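Putative Zn-dependent Alcohol Dehydrogenase (Rhodobacter sphaeroides, PDB 3IV6) binds S-adenosylmethionine in a Rossmann-like fold and, despite its alcohol dehydrogenase name, is probably a SAM-dependent methyltransferase. Local coordinates at residues 36-40 / 58-63; 43-47 / 66-70; 108-114 / 135-140; 119-123 / 148-153. All coordinates share one frame; numbering follows the deposited sequence.

In the fold
All four contacts belong to one Rossmann-like domain that binds S-adenosylmethionine. Interactions 1 and 2 have centres 11 Å apart and touch directly: Leu40 O of the first accepts from Arg66 NH1 of the second, probably as a hydrogen bond, at 2.9 Å. Interaction 2 meets interaction 3 through Ile43 CG1 and Phe113 CE2, 3.7 Å apart. Interactions 3 and 4 share the unit made of strand 113-117, helix 125-139 and strand 143-149, and the Met135 methyl CE lies 4.1 Å from Leu119 CD2. Interaction 4 reaches the ligand itself. The side chains of Leu59 and Met135 are about 7 and 8 Å from it, whereas interaction 2 lies away from the binding site.

Interaction 1: 36-40 / 58-63; sequences NDIFL and FLIEKA
Asn36 CG stands anti to its own carbonyl carbon (chi1 -74°), which puts the amide on Phe58 and Leu59. Leu59 CG is anti to its backbone N (chi1 172°), which carries CD1 to Phe39 CB and Leu40 CG. The contact packs helix 33-39 and the residue after it on helix 57-65 in a Rossmann-like fold of the SAM-dependent methyltransferase type, and no hydrogen bond joins the two segments.

Asn36 OD1 rests 3.5 Å from Leu59 CB. ND2 of the same amide lies 3.7 Å from Phe58 C, and the amide lies along the Phe58-Leu59 peptide. An alanine in place of Asn36 would leave the backbone of Phe58 and Leu59 without this amide against it and would probably open a gap between the two helices.

Leu59 CD1 sits between two neighbours, 3.9 Å from Phe39 CB and 4.0 Å from Leu40 CG. The Leu40 and Leu59 side chains run past each other in opposite directions. Leu59 CD2 approaches the Phe39 ring obliquely. Side chains of the contact also reach the sheet: Ala63 touches Val70, Leu40 touches Leu115, and Phe39 reaches Leu253.

Lys62 meets the contact with CB. Its chain, bent at chi2, leads away from it, and the amine makes a long, weak ion pair with Glu65. Leu40 crosses the lysine at about a right angle, with Leu40 CD1 3.7 Å from Lys62 CB.

Interaction 2: 43-47 / 66-70; sequences IVPGS and RGASV
Ser69 N donates to Ser47 O over 2.8 Å in a nearly straight bond. Gly46 N gives a second backbone bond, 2.7 Å to Gly67 O. Arg66 NH1 makes the third bond across the contact, 3.0 Å to Ile43 O, which lies at the edge of the guanidinium. The same NH1 also serves Leu40 O, its strongest partner. Bends at chi2 and chi3 fold the arginine back to reach them. A leucine in place of Arg66 would probably leave the carbonyls of Ile43 and Leu40 without this shared donor.

Val44 to Ser47 form a type II beta turn, and Ser47 N and OG both donate to Val44 O from one face of its plane. Gly46 and Gly67 have positive phi, and Gly67 closes helix 57-65 in a Schellman motif. Pro45 lies against this helix end, its CA 3.4 Å from Gly67 O. Ile43 CG2 and Ala68 CB touch loosely at 4.5 Å. Both side chains also pack on Val49. The contact therefore ties the loop leading into strand 48-52 to the turn between helix 57-65 and strand 69-74, the neighbouring parallel strand.

Interaction 3: 108-114 / 135-140; sequences AGHFDFV and MLSLVG
The loop from Gly109 to Phe111 passes across the end of helix 125-139, where Gly140 leaves helical geometry with positive phi, and its backbone N-H groups reach the carbonyls of Ser137 and Leu138.

Val114, on the strand, carries the apolar part. Its CG1 is anti to the backbone N (chi1 157°) and lies 3.9 Å from CB of Met135, a selenomethionine. The other branch, CG2, turns to Leu138 CB. The valine crosses both partners at about a right angle. Phe111 CD2 comes within 4.3 Å of Leu138 CB, and Leu138 O lies at the edge of the ring. Leu138 also packs on Ile99, a SAM-binding residue.

Gly109 N donates to Ser137 O at 2.9 Å and Phe111 N to Leu138 O at 3.2 Å, while His110 N adds a weak bond to the same Leu138 oxygen. Ala108 CA and Val139 CA lend CA-H...O contacts to Ser137 O and Phe111 O. Gly109 and Gly140 face each other closely, their CA atoms 3.5 Å apart. A beta carbon on Gly140 would point at the loop.

Strand 113-117 and helix 125-139 open a beta-alpha-beta crossover completed by strand 143-149. The polar half of the contact gives the carbonyls of Ser137 and Leu138 donors from the loop, and the apolar half seats the helix on the sheet.

Interaction 4: 119-123 / 148-153; sequences LINRF and VKLGFY. With SAM (S-adenosylmethionine), chain E.
Tyr153 presents its ring edge to Asn121 ND2, with the amide and ring planes 87° apart, and takes Lys149 CD on one face, toward the rim. Its hydroxyl accepts from Arg122 NH2 at 2.6 Å, tilted a little from the guanidinium plane, and that plane stands 60° from the ring. Asn121 CB lies over one face of the guanidinium, toward its rim, and SAM CG is near its edge. The Phe123 ring carries Leu119 O over the centre of one face, and SAM N6 is near its edge, 3.6 Å from CE1.

Asn121 makes a paired link to the strand. Its OD1 takes Lys149 N on a lone pair at 2.7 Å, and its ND2 gives a 2.9 Å bond to Lys149 O, also on a lone pair. Both partners on one residue should fix the amide's rotation about chi2 and its OD1/ND2 orientation. Its first torsion, with CG anti to the carbonyl carbon (chi1 -77°), aims it there. Beside it Ile120 CD1 packs 3.9 Å from Val148 CG2.

Leu119 and Phe123, flanking the 3-10 turn 120-122, line the SAM pocket, with Leu119 CD1 3.6 Å from SAM C8. The buried side chains of Asn121 and Arg122 are matched: Asn121 ties the turn to the strand end, and Arg122, whose NH2 and NH1 have separate partners in Tyr153 and Glu214, probably ties it to the start of helix 154-164 and to strand 213-215.

Interaction 1: 36-40 / 58-63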
loop_
_atom_site.group_PDB
_atom_site.type_symbol
_atom_site.label_atom_id
_atom_site.label_comp_id
_atom_site.label_asym_id
_atom_site.label_seq_id
_atom_site.Cartn_x
_atom_site.Cartn_y
_atom_site.Cartn_z
ATOM N N ASN A 36 7.495 -3.113 12.389
ATOM C CA ASN A 36 6.703 -4.327 12.449
ATOM C C ASN A 36 6.039 -4.443 13.826
ATOM O O ASN A 36 4.832 -4.651 13.935
ATOM C CB ASN A 36 7.562 -5.564 12.177
ATOM C CG ASN A 36 7.955 -5.706 10.707
ATOM O OD1 ASN A 36 7.385 -5.069 9.828
ATOM N ND2 ASN A 36 8.925 -6.549 10.445
ATOM N N ASP A 37 6.840 -4.256 14.875
ATOM C CA ASP A 37 6.357 -4.232 16.243
ATOM C C ASP A 37 5.257 -3.188 16.530
ATOM O O ASP A 37 4.257 -3.488 17.185
ATOM C CB ASP A 37 7.541 -4.083 17.186
ATOM C CG ASP A 37 8.447 -5.297 17.166
ATOM O OD1 ASP A 37 8.077 -6.301 16.500
ATOM O OD2 ASP A 37 9.530 -5.259 17.804
ATOM N N ILE A 38 5.426 -1.970 16.048
ATOM C CA ILE A 38 4.407 -0.955 16.251
ATOM C C ILE A 38 3.080 -1.292 15.562
ATOM O O ILE A 38 2.008 -0.987 16.074
ATOM C CB ILE A 38 4.922 0.404 15.772
ATOM C CG1 ILE A 38 6.053 0.876 16.675
ATOM C CG2 ILE A 38 3.798 1.441 15.680
ATOM C CD1 ILE A 38 6.934 1.940 16.036
ATOM N N PHE A 39 3.172 -1.910 14.389
ATOM C CA PHE A 39 2.026 -2.359 13.596
ATOM C C PHE A 39 1.231 -3.404 14.379
ATOM O O PHE A 39 0.062 -3.651 14.110
ATOM C CB PHE A 39 2.511 -2.975 12.253
ATOM C CG PHE A 39 2.394 -2.036 11.072
ATOM C CD1 PHE A 39 3.517 -1.456 10.519
ATOM C CD2 PHE A 39 1.146 -1.704 10.547
ATOM C CE1 PHE A 39 3.405 -0.585 9.455
ATOM C CE2 PHE A 39 1.024 -0.826 9.479
ATOM C CZ PHE A 39 2.160 -0.258 8.931
ATOM N N LEU A 40 1.880 -4.002 15.363
ATOM C CA LEU A 40 1.376 -5.209 15.974
ATOM C C LEU A 40 1.062 -5.052 17.449
ATOM O O LEU A 40 0.678 -6.008 18.095
ATOM C CB LEU A 40 2.395 -6.348 15.785
ATOM C CG LEU A 40 2.546 -6.934 14.383
ATOM C CD1 LEU A 40 3.629 -8.012 14.394
ATOM C CD2 LEU A 40 1.244 -7.486 13.939
ATOM N N PHE A 58 7.907 -9.655 6.069
ATOM C CA PHE A 58 8.463 -9.761 7.421
ATOM C C PHE A 58 7.448 -9.327 8.468
ATOM O O PHE A 58 7.381 -9.909 9.547
ATOM C CB PHE A 58 9.825 -9.041 7.548
ATOM C CG PHE A 58 10.842 -9.558 6.568
ATOM C CD1 PHE A 58 11.288 -10.868 6.653
ATOM C CD2 PHE A 58 11.288 -8.772 5.512
ATOM C CE1 PHE A 58 12.192 -11.368 5.728
ATOM C CE2 PHE A 58 12.178 -9.265 4.596
ATOM C CZ PHE A 58 12.630 -10.565 4.703
ATOM N N LEU A 59 6.633 -8.333 8.122
ATOM C CA LEU A 59 5.474 -7.994 8.936
ATOM C C LEU A 59 4.532 -9.190 9.074
ATOM O O LEU A 59 4.066 -9.515 10.148
ATOM C CB LEU A 59 4.715 -6.827 8.334
ATOM C CG LEU A 59 3.407 -6.611 9.079
ATOM C CD1 LEU A 59 3.694 -6.290 10.557
ATOM C CD2 LEU A 59 2.686 -5.468 8.455
ATOM N N ILE A 60 4.262 -9.871 7.977
ATOM C CA ILE A 60 3.366 -11.004 8.052
ATOM C C ILE A 60 3.965 -12.080 8.951
ATOM O O ILE A 60 3.259 -12.729 9.710
ATOM C CB ILE A 60 3.041 -11.510 6.632
ATOM C CG1 ILE A 60 2.120 -10.497 5.921
ATOM C CG2 ILE A 60 2.445 -12.918 6.655
ATOM C CD1 ILE A 60 2.372 -10.341 4.365
ATOM N N GLU A 61 5.281 -12.240 8.898
ATOM C CA GLU A 61 5.948 -13.322 9.624
ATOM C C GLU A 61 5.987 -13.063 11.145
ATOM O O GLU A 61 5.886 -14.004 11.928
ATOM C CB GLU A 61 7.337 -13.540 9.043
ATOM C CG GLU A 61 8.107 -14.733 9.553
ATOM C CD GLU A 61 9.376 -14.965 8.720
ATOM O OE1 GLU A 61 9.486 -14.376 7.606
ATOM O OE2 GLU A 61 10.253 -15.743 9.169
ATOM N N LYS A 62 6.121 -11.800 11.561
ATOM C CA LYS A 62 6.018 -11.441 12.971
ATOM C C LYS A 62 4.586 -11.607 13.490
ATOM O O LYS A 62 4.374 -11.991 14.643
ATOM C CB LYS A 62 6.518 -10.022 13.241
ATOM C CG LYS A 62 8.025 -9.866 13.142
ATOM C CD LYS A 62 8.801 -10.956 13.863
ATOM C CE LYS A 62 10.288 -10.583 13.971
ATOM N NZ LYS A 62 11.041 -11.213 15.093
ATOM N N ALA A 63 3.610 -11.327 12.632
ATOM C CA ALA A 63 2.207 -11.556 12.948
ATOM C C ALA A 63 1.951 -12.997 13.271
ATOM O O ALA A 63 1.244 -13.288 14.233
ATOM C CB ALA A 63 1.359 -11.188 11.805
#

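Interaction 2: 43-47 / 66-70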
loop_
_atom_site.group_PDB
_atom_site.type_symbol
_atom_site.label_atom_id
_atom_site.label_comp_id
_atom_site.label_asym_id
_atom_site.label_seq_id
_atom_site.Cartn_x
_atom_site.Cartn_y
_atom_site.Cartn_z
ATOM N N ILE A 43 -1.890 -6.480 19.701
ATOM C CA ILE A 43 -2.402 -7.645 18.991
ATOM C C ILE A 43 -1.856 -8.913 19.655
ATOM O O ILE A 43 -0.645 -9.049 19.883
ATOM C CB ILE A 43 -2.049 -7.645 17.522
ATOM C CG1 ILE A 43 -2.583 -6.385 16.852
ATOM C CG2 ILE A 43 -2.581 -8.918 16.860
ATOM C CD1 ILE A 43 -2.212 -6.305 15.401
ATOM N N VAL A 44 -2.764 -9.834 19.985
ATOM C CA VAL A 44 -2.436 -10.917 20.928
ATOM C C VAL A 44 -2.686 -12.264 20.280
ATOM O O VAL A 44 -3.376 -12.324 19.279
ATOM C CB VAL A 44 -3.218 -10.769 22.282
ATOM C CG1 VAL A 44 -3.040 -9.372 22.820
ATOM C CG2 VAL A 44 -4.703 -11.042 22.102
ATOM N N PRO A 45 -2.106 -13.345 20.825
ATOM C CA PRO A 45 -2.346 -14.623 20.132
ATOM C C PRO A 45 -3.839 -14.946 20.008
ATOM O O PRO A 45 -4.616 -14.747 20.903
ATOM C CB PRO A 45 -1.602 -15.661 21.005
ATOM C CG PRO A 45 -0.601 -14.846 21.806
ATOM C CD PRO A 45 -1.254 -13.497 22.020
ATOM N N GLY A 46 -4.261 -15.405 18.848
ATOM C CA GLY A 46 -5.663 -15.703 18.677
ATOM C C GLY A 46 -6.408 -14.652 17.910
ATOM O O GLY A 46 -7.496 -14.922 17.417
ATOM N N SER A 47 -5.819 -13.464 17.811
ATOM C CA SER A 47 -6.435 -12.347 17.098
ATOM C C SER A 47 -6.528 -12.693 15.624
ATOM O O SER A 47 -5.631 -13.367 15.104
ATOM C CB SER A 47 -5.607 -11.074 17.275
ATOM O OG SER A 47 -5.561 -10.676 18.628
ATOM N N ARG A 66 3.664 -14.027 16.611
ATOM C CA ARG A 66 2.885 -13.465 17.692
ATOM C C ARG A 66 1.676 -14.332 18.096
ATOM O O ARG A 66 1.146 -14.194 19.211
ATOM C CB ARG A 66 2.413 -12.073 17.274
ATOM C CG ARG A 66 1.443 -11.364 18.227
ATOM C CD ARG A 66 2.061 -11.053 19.574
ATOM N NE ARG A 66 3.295 -10.303 19.416
ATOM C CZ ARG A 66 3.303 -9.011 19.164
ATOM N NH1 ARG A 66 2.159 -8.360 19.061
ATOM N NH2 ARG A 66 4.438 -8.367 19.008
ATOM N N GLY A 67 1.245 -15.221 17.205
ATOM C CA GLY A 67 0.136 -16.125 17.477
ATOM C C GLY A 67 -1.206 -15.739 16.862
ATOM O O GLY A 67 -2.254 -16.296 17.210
ATOM N N ALA A 68 -1.181 -14.768 15.958
ATOM C CA ALA A 68 -2.391 -14.261 15.331
ATOM C C ALA A 68 -2.721 -15.182 14.203
ATOM O O ALA A 68 -1.834 -15.835 13.686
ATOM C CB ALA A 68 -2.168 -12.852 14.792
ATOM N N SER A 69 -4.007 -15.229 13.848
ATOM C CA SER A 69 -4.526 -15.981 12.715
ATOM C C SER A 69 -4.566 -15.032 11.538
ATOM O O SER A 69 -5.481 -14.212 11.446
ATOM C CB SER A 69 -5.935 -16.498 13.012
ATOM O OG SER A 69 -5.889 -17.820 13.513
ATOM N N VAL A 70 -3.560 -15.142 10.664
ATOM C CA VAL A 70 -3.319 -14.188 9.576
ATOM C C VAL A 70 -3.811 -14.619 8.222
ATOM O O VAL A 70 -3.555 -15.717 7.776
ATOM C CB VAL A 70 -1.826 -13.982 9.406
ATOM C CG1 VAL A 70 -1.546 -12.942 8.347
ATOM C CG2 VAL A 70 -1.197 -13.634 10.746
#

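Interaction 3: 108-114 / 135-140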
loop_
_atom_site.group_PDB
_atom_site.type_symbol
_atom_site.label_atom_id
_atom_site.label_comp_id
_atom_site.label_asym_id
_atom_site.label_seq_id
_atom_site.Cartn_x
_atom_site.Cartn_y
_atom_site.Cartn_z
ATOM N N ALA A 108 -17.009 -9.611 5.472
ATOM C CA ALA A 108 -17.352 -8.417 6.226
ATOM C C ALA A 108 -17.214 -8.670 7.725
ATOM O O ALA A 108 -17.616 -9.714 8.200
ATOM C CB ALA A 108 -18.776 -7.951 5.868
ATOM N N GLY A 109 -16.622 -7.724 8.453
ATOM C CA GLY A 109 -16.449 -7.831 9.893
ATOM C C GLY A 109 -15.769 -9.102 10.392
ATOM O O GLY A 109 -15.928 -9.528 11.548
ATOM N N HIS A 110 -14.968 -9.697 9.531
ATOM C CA HIS A 110 -14.359 -10.972 9.839
ATOM C C HIS A 110 -13.005 -10.852 10.541
ATOM O O HIS A 110 -12.504 -11.821 11.096
ATOM C CB HIS A 110 -14.200 -11.760 8.543
ATOM C CG HIS A 110 -14.114 -13.229 8.747
ATOM N ND1 HIS A 110 -12.910 -13.897 8.830
ATOM C CD2 HIS A 110 -15.079 -14.161 8.910
ATOM C CE1 HIS A 110 -13.140 -15.182 9.020
ATOM N NE2 HIS A 110 -14.445 -15.371 9.073
ATOM N N PHE A 111 -12.396 -9.671 10.509
ATOM C CA PHE A 111 -11.064 -9.504 11.111
ATOM C C PHE A 111 -11.037 -8.530 12.291
ATOM O O PHE A 111 -11.751 -7.534 12.268
ATOM C CB PHE A 111 -10.061 -9.093 10.032
ATOM C CG PHE A 111 -9.922 -10.108 8.951
ATOM C CD1 PHE A 111 -9.065 -11.186 9.104
ATOM C CD2 PHE A 111 -10.667 -10.019 7.809
ATOM C CE1 PHE A 111 -8.949 -12.157 8.120
ATOM C CE2 PHE A 111 -10.550 -10.988 6.830
ATOM C CZ PHE A 111 -9.688 -12.071 6.999
ATOM N N ASP A 112 -10.230 -8.820 13.316
ATOM C CA ASP A 112 -10.032 -7.845 14.399
ATOM C C ASP A 112 -9.158 -6.653 13.948
ATOM O O ASP A 112 -9.383 -5.499 14.362
ATOM C CB ASP A 112 -9.369 -8.488 15.619
ATOM C CG ASP A 112 -10.240 -9.532 16.287
ATOM O OD1 ASP A 112 -9.682 -10.566 16.717
ATOM O OD2 ASP A 112 -11.475 -9.314 16.387
ATOM N N PHE A 113 -8.159 -6.956 13.111
ATOM C CA PHE A 113 -7.212 -5.966 12.611
ATOM C C PHE A 113 -6.952 -6.073 11.120
ATOM O O PHE A 113 -6.813 -7.168 10.575
ATOM C CB PHE A 113 -5.882 -6.069 13.349
ATOM C CG PHE A 113 -5.982 -5.778 14.810
ATOM C CD1 PHE A 113 -5.895 -4.478 15.271
ATOM C CD2 PHE A 113 -6.165 -6.805 15.726
ATOM C CE1 PHE A 113 -5.983 -4.208 16.623
ATOM C CE2 PHE A 113 -6.260 -6.549 17.063
ATOM C CZ PHE A 113 -6.166 -5.251 17.521
ATOM N N VAL A 114 -6.896 -4.919 10.460
ATOM C CA VAL A 114 -6.411 -4.874 9.086
ATOM C C VAL A 114 -5.184 -3.988 9.080
ATOM O O VAL A 114 -5.236 -2.816 9.476
ATOM C CB VAL A 114 -7.471 -4.326 8.113
ATOM C CG1 VAL A 114 -6.810 -3.754 6.827
ATOM C CG2 VAL A 114 -8.498 -5.396 7.766
HETATM N N MSE A 135 -11.137 -1.680 3.796
HETATM C CA MSE A 135 -10.464 -2.095 5.012
HETATM C C MSE A 135 -11.468 -2.099 6.182
HETATM O O MSE A 135 -11.489 -3.008 7.037
HETATM C CB MSE A 135 -9.301 -1.164 5.311
HETATM C CG MSE A 135 -8.204 -1.132 4.276
HETATM SE SE MSE A 135 -6.918 0.353 4.511
HETATM C CE MSE A 135 -6.211 0.442 2.694
ATOM N N LEU A 136 -12.296 -1.068 6.200
ATOM C CA LEU A 136 -13.339 -0.913 7.191
ATOM C C LEU A 136 -14.372 -2.031 7.083
ATOM O O LEU A 136 -14.869 -2.566 8.077
ATOM C CB LEU A 136 -13.998 0.449 6.981
ATOM C CG LEU A 136 -13.182 1.570 7.625
ATOM C CD1 LEU A 136 -13.812 2.906 7.368
ATOM C CD2 LEU A 136 -13.064 1.277 9.100
ATOM N N SER A 137 -14.675 -2.388 5.850
ATOM C CA SER A 137 -15.587 -3.465 5.571
ATOM C C SER A 137 -15.053 -4.792 6.113
ATOM O O SER A 137 -15.817 -5.595 6.638
ATOM C CB SER A 137 -15.822 -3.538 4.072
ATOM O OG SER A 137 -16.649 -4.623 3.739
ATOM N N LEU A 138 -13.749 -5.006 5.981
ATOM C CA LEU A 138 -13.120 -6.230 6.465
ATOM C C LEU A 138 -13.219 -6.336 7.983
ATOM O O LEU A 138 -13.532 -7.398 8.522
ATOM C CB LEU A 138 -11.655 -6.288 6.029
ATOM C CG LEU A 138 -11.401 -6.499 4.534
ATOM C CD1 LEU A 138 -9.909 -6.505 4.238
ATOM C CD2 LEU A 138 -12.052 -7.787 4.055
ATOM N N VAL A 139 -12.949 -5.229 8.668
ATOM C CA VAL A 139 -12.710 -5.258 10.106
ATOM C C VAL A 139 -14.021 -5.206 10.885
ATOM O O VAL A 139 -14.051 -5.476 12.085
ATOM C CB VAL A 139 -11.813 -4.087 10.552
ATOM C CG1 VAL A 139 -10.441 -4.194 9.903
ATOM C CG2 VAL A 139 -12.469 -2.757 10.215
ATOM N N GLY A 140 -15.100 -4.859 10.192
ATOM C CA GLY A 140 -16.341 -4.490 10.849
ATOM C C GLY A 140 -16.134 -3.460 11.942
ATOM O O GLY A 140 -16.017 -2.267 11.669
HETATM O O HOH W 1 -16.595 -7.005 13.816
#

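Interaction 4: 119-123 / 148-153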
loop_
_atom_site.group_PDB
_atom_site.type_symbol
_atom_site.label_atom_id
_atom_site.label_comp_id
_atom_site.label_asym_id
_atom_site.label_seq_id
_atom_site.Cartn_x
_atom_site.Cartn_y
_atom_site.Cartn_z
ATOM N N LEU A 119 0.451 1.246 1.414
ATOM C CA LEU A 119 -0.347 0.712 0.322
ATOM C C LEU A 119 -1.175 1.829 -0.301
ATOM O O LEU A 119 -1.485 1.819 -1.472
ATOM C CB LEU A 119 -1.280 -0.340 0.890
ATOM C CG LEU A 119 -2.417 -0.763 -0.008
ATOM C CD1 LEU A 119 -1.846 -1.413 -1.265
ATOM C CD2 LEU A 119 -3.360 -1.686 0.743
ATOM N N ILE A 120 -1.520 2.812 0.508
ATOM C CA ILE A 120 -2.353 3.915 0.082
ATOM C C ILE A 120 -1.575 4.772 -0.910
ATOM O O ILE A 120 -2.154 5.488 -1.716
ATOM C CB ILE A 120 -2.859 4.729 1.319
ATOM C CG1 ILE A 120 -4.056 4.037 1.979
ATOM C CG2 ILE A 120 -3.303 6.157 0.936
ATOM C CD1 ILE A 120 -4.131 4.350 3.434
ATOM N N ASN A 121 -0.252 4.673 -0.856
ATOM C CA ASN A 121 0.600 5.464 -1.720
ATOM C C ASN A 121 0.520 4.887 -3.156
ATOM O O ASN A 121 0.888 5.545 -4.133
ATOM C CB ASN A 121 2.028 5.428 -1.182
ATOM C CG ASN A 121 2.237 6.343 0.028
ATOM O OD1 ASN A 121 2.399 5.880 1.169
ATOM N ND2 ASN A 121 2.254 7.645 -0.222
ATOM N N ARG A 122 0.027 3.650 -3.260
ATOM C CA ARG A 122 -0.153 2.990 -4.529
ATOM C C ARG A 122 -1.497 3.304 -5.151
ATOM O O ARG A 122 -1.867 2.686 -6.160
ATOM C CB ARG A 122 0.002 1.469 -4.394
ATOM C CG ARG A 122 1.425 1.000 -4.041
ATOM C CD ARG A 122 2.479 1.914 -4.685
ATOM N NE ARG A 122 3.474 2.289 -3.687
ATOM C CZ ARG A 122 3.967 3.506 -3.509
ATOM N NH1 ARG A 122 3.592 4.509 -4.269
ATOM N NH2 ARG A 122 4.851 3.706 -2.553
ATOM N N PHE A 123 -2.212 4.265 -4.561
ATOM C CA PHE A 123 -3.511 4.682 -5.071
ATOM C C PHE A 123 -3.596 6.119 -5.568
ATOM O O PHE A 123 -2.804 6.999 -5.207
ATOM C CB PHE A 123 -4.621 4.482 -4.020
ATOM C CG PHE A 123 -4.714 3.079 -3.467
ATOM C CD1 PHE A 123 -4.564 1.962 -4.306
ATOM C CD2 PHE A 123 -4.985 2.875 -2.117
ATOM C CE1 PHE A 123 -4.632 0.683 -3.828
ATOM C CE2 PHE A 123 -5.077 1.569 -1.609
ATOM C CZ PHE A 123 -4.886 0.456 -2.492
ATOM N N VAL A 148 1.085 5.749 5.805
ATOM C CA VAL A 148 1.162 6.435 4.545
ATOM C C VAL A 148 2.431 7.263 4.477
ATOM O O VAL A 148 2.726 7.992 5.388
ATOM C CB VAL A 148 0.003 7.384 4.377
ATOM C CG1 VAL A 148 -0.007 7.934 2.925
ATOM C CG2 VAL A 148 -1.301 6.650 4.687
ATOM N N LYS A 149 3.193 7.144 3.399
ATOM C CA LYS A 149 4.356 8.004 3.189
ATOM C C LYS A 149 3.893 9.397 2.778
ATOM O O LYS A 149 3.099 9.503 1.887
ATOM C CB LYS A 149 5.272 7.430 2.106
ATOM C CG LYS A 149 6.716 7.738 2.347
ATOM C CD LYS A 149 7.463 8.113 1.095
ATOM C CE LYS A 149 7.232 9.571 0.765
ATOM N NZ LYS A 149 7.914 10.462 1.756
ATOM N N LEU A 150 4.419 10.454 3.397
ATOM C CA LEU A 150 3.884 11.786 3.185
ATOM C C LEU A 150 4.838 12.708 2.445
ATOM O O LEU A 150 6.058 12.645 2.616
ATOM C CB LEU A 150 3.451 12.429 4.494
ATOM C CG LEU A 150 2.500 11.664 5.430
ATOM C CD1 LEU A 150 2.480 12.338 6.788
ATOM C CD2 LEU A 150 1.071 11.573 4.886
ATOM N N GLY A 151 4.244 13.551 1.602
ATOM C CA GLY A 151 4.968 14.482 0.759
ATOM C C GLY A 151 5.509 13.764 -0.445
ATOM O O GLY A 151 5.045 12.688 -0.760
ATOM N N PHE A 152 6.521 14.329 -1.089
ATOM C CA PHE A 152 7.053 13.742 -2.329
ATOM C C PHE A 152 8.083 12.675 -2.082
ATOM O O PHE A 152 8.825 12.721 -1.088
ATOM C CB PHE A 152 7.660 14.818 -3.260
ATOM C CG PHE A 152 6.645 15.788 -3.809
ATOM C CD1 PHE A 152 5.626 15.349 -4.655
ATOM C CD2 PHE A 152 6.704 17.129 -3.481
ATOM C CE1 PHE A 152 4.687 16.241 -5.143
ATOM C CE2 PHE A 152 5.764 18.013 -3.968
ATOM C CZ PHE A 152 4.757 17.571 -4.791
ATOM N N TYR A 153 8.123 11.722 -3.005
ATOM C CA TYR A 153 9.226 10.769 -3.097
ATOM C C TYR A 153 10.484 11.425 -3.721
ATOM O O TYR A 153 10.393 12.454 -4.390
ATOM C CB TYR A 153 8.786 9.586 -3.938
ATOM C CG TYR A 153 7.863 8.610 -3.233
ATOM C CD1 TYR A 153 8.353 7.407 -2.744
ATOM C CD2 TYR A 153 6.511 8.881 -3.063
ATOM C CE1 TYR A 153 7.539 6.519 -2.110
ATOM C CE2 TYR A 153 5.683 7.989 -2.416
ATOM C CZ TYR A 153 6.210 6.811 -1.950
ATOM O OH TYR A 153 5.420 5.890 -1.301
HETATM N N SAM E . 5.181 -2.952 -0.700
HETATM C CA SAM E . 5.469 -1.973 0.332
HETATM C C SAM E . 5.660 -2.639 1.678
HETATM O O SAM E . 5.557 -3.861 1.856
HETATM O OXT SAM E . 5.950 -1.901 2.592
HETATM C CB SAM E . 4.412 -0.876 0.369
HETATM C CG SAM E . 3.439 -0.852 -0.818
HETATM S SD SAM E . 2.040 -2.018 -0.766
HETATM C CE SAM E . 2.378 -3.022 0.707
HETATM C "C5'" SAM E . 2.328 -3.084 -2.223
HETATM C "C4'" SAM E . 1.742 -4.491 -2.216
HETATM O "O4'" SAM E . 0.327 -4.419 -2.202
HETATM C "C3'" SAM E . 2.090 -5.282 -3.465
HETATM O "O3'" SAM E . 2.268 -6.619 -3.060
HETATM C "C2'" SAM E . 0.841 -5.225 -4.320
HETATM O "O2'" SAM E . 0.651 -6.417 -5.053
HETATM C "C1'" SAM E . -0.272 -5.064 -3.301
HETATM N N9 SAM E . -1.363 -4.227 -3.818
HETATM C C8 SAM E . -1.228 -3.020 -4.453
HETATM N N7 SAM E . -2.463 -2.569 -4.802
HETATM C C5 SAM E . -3.402 -3.470 -4.398
HETATM C C6 SAM E . -4.806 -3.497 -4.500
HETATM N N6 SAM E . -5.506 -2.525 -5.091
HETATM N N1 SAM E . -5.475 -4.583 -3.994
HETATM C C2 SAM E . -4.755 -5.621 -3.415
HETATM N N3 SAM E . -3.386 -5.599 -3.295
HETATM C C4 SAM E . -2.713 -4.532 -3.784
#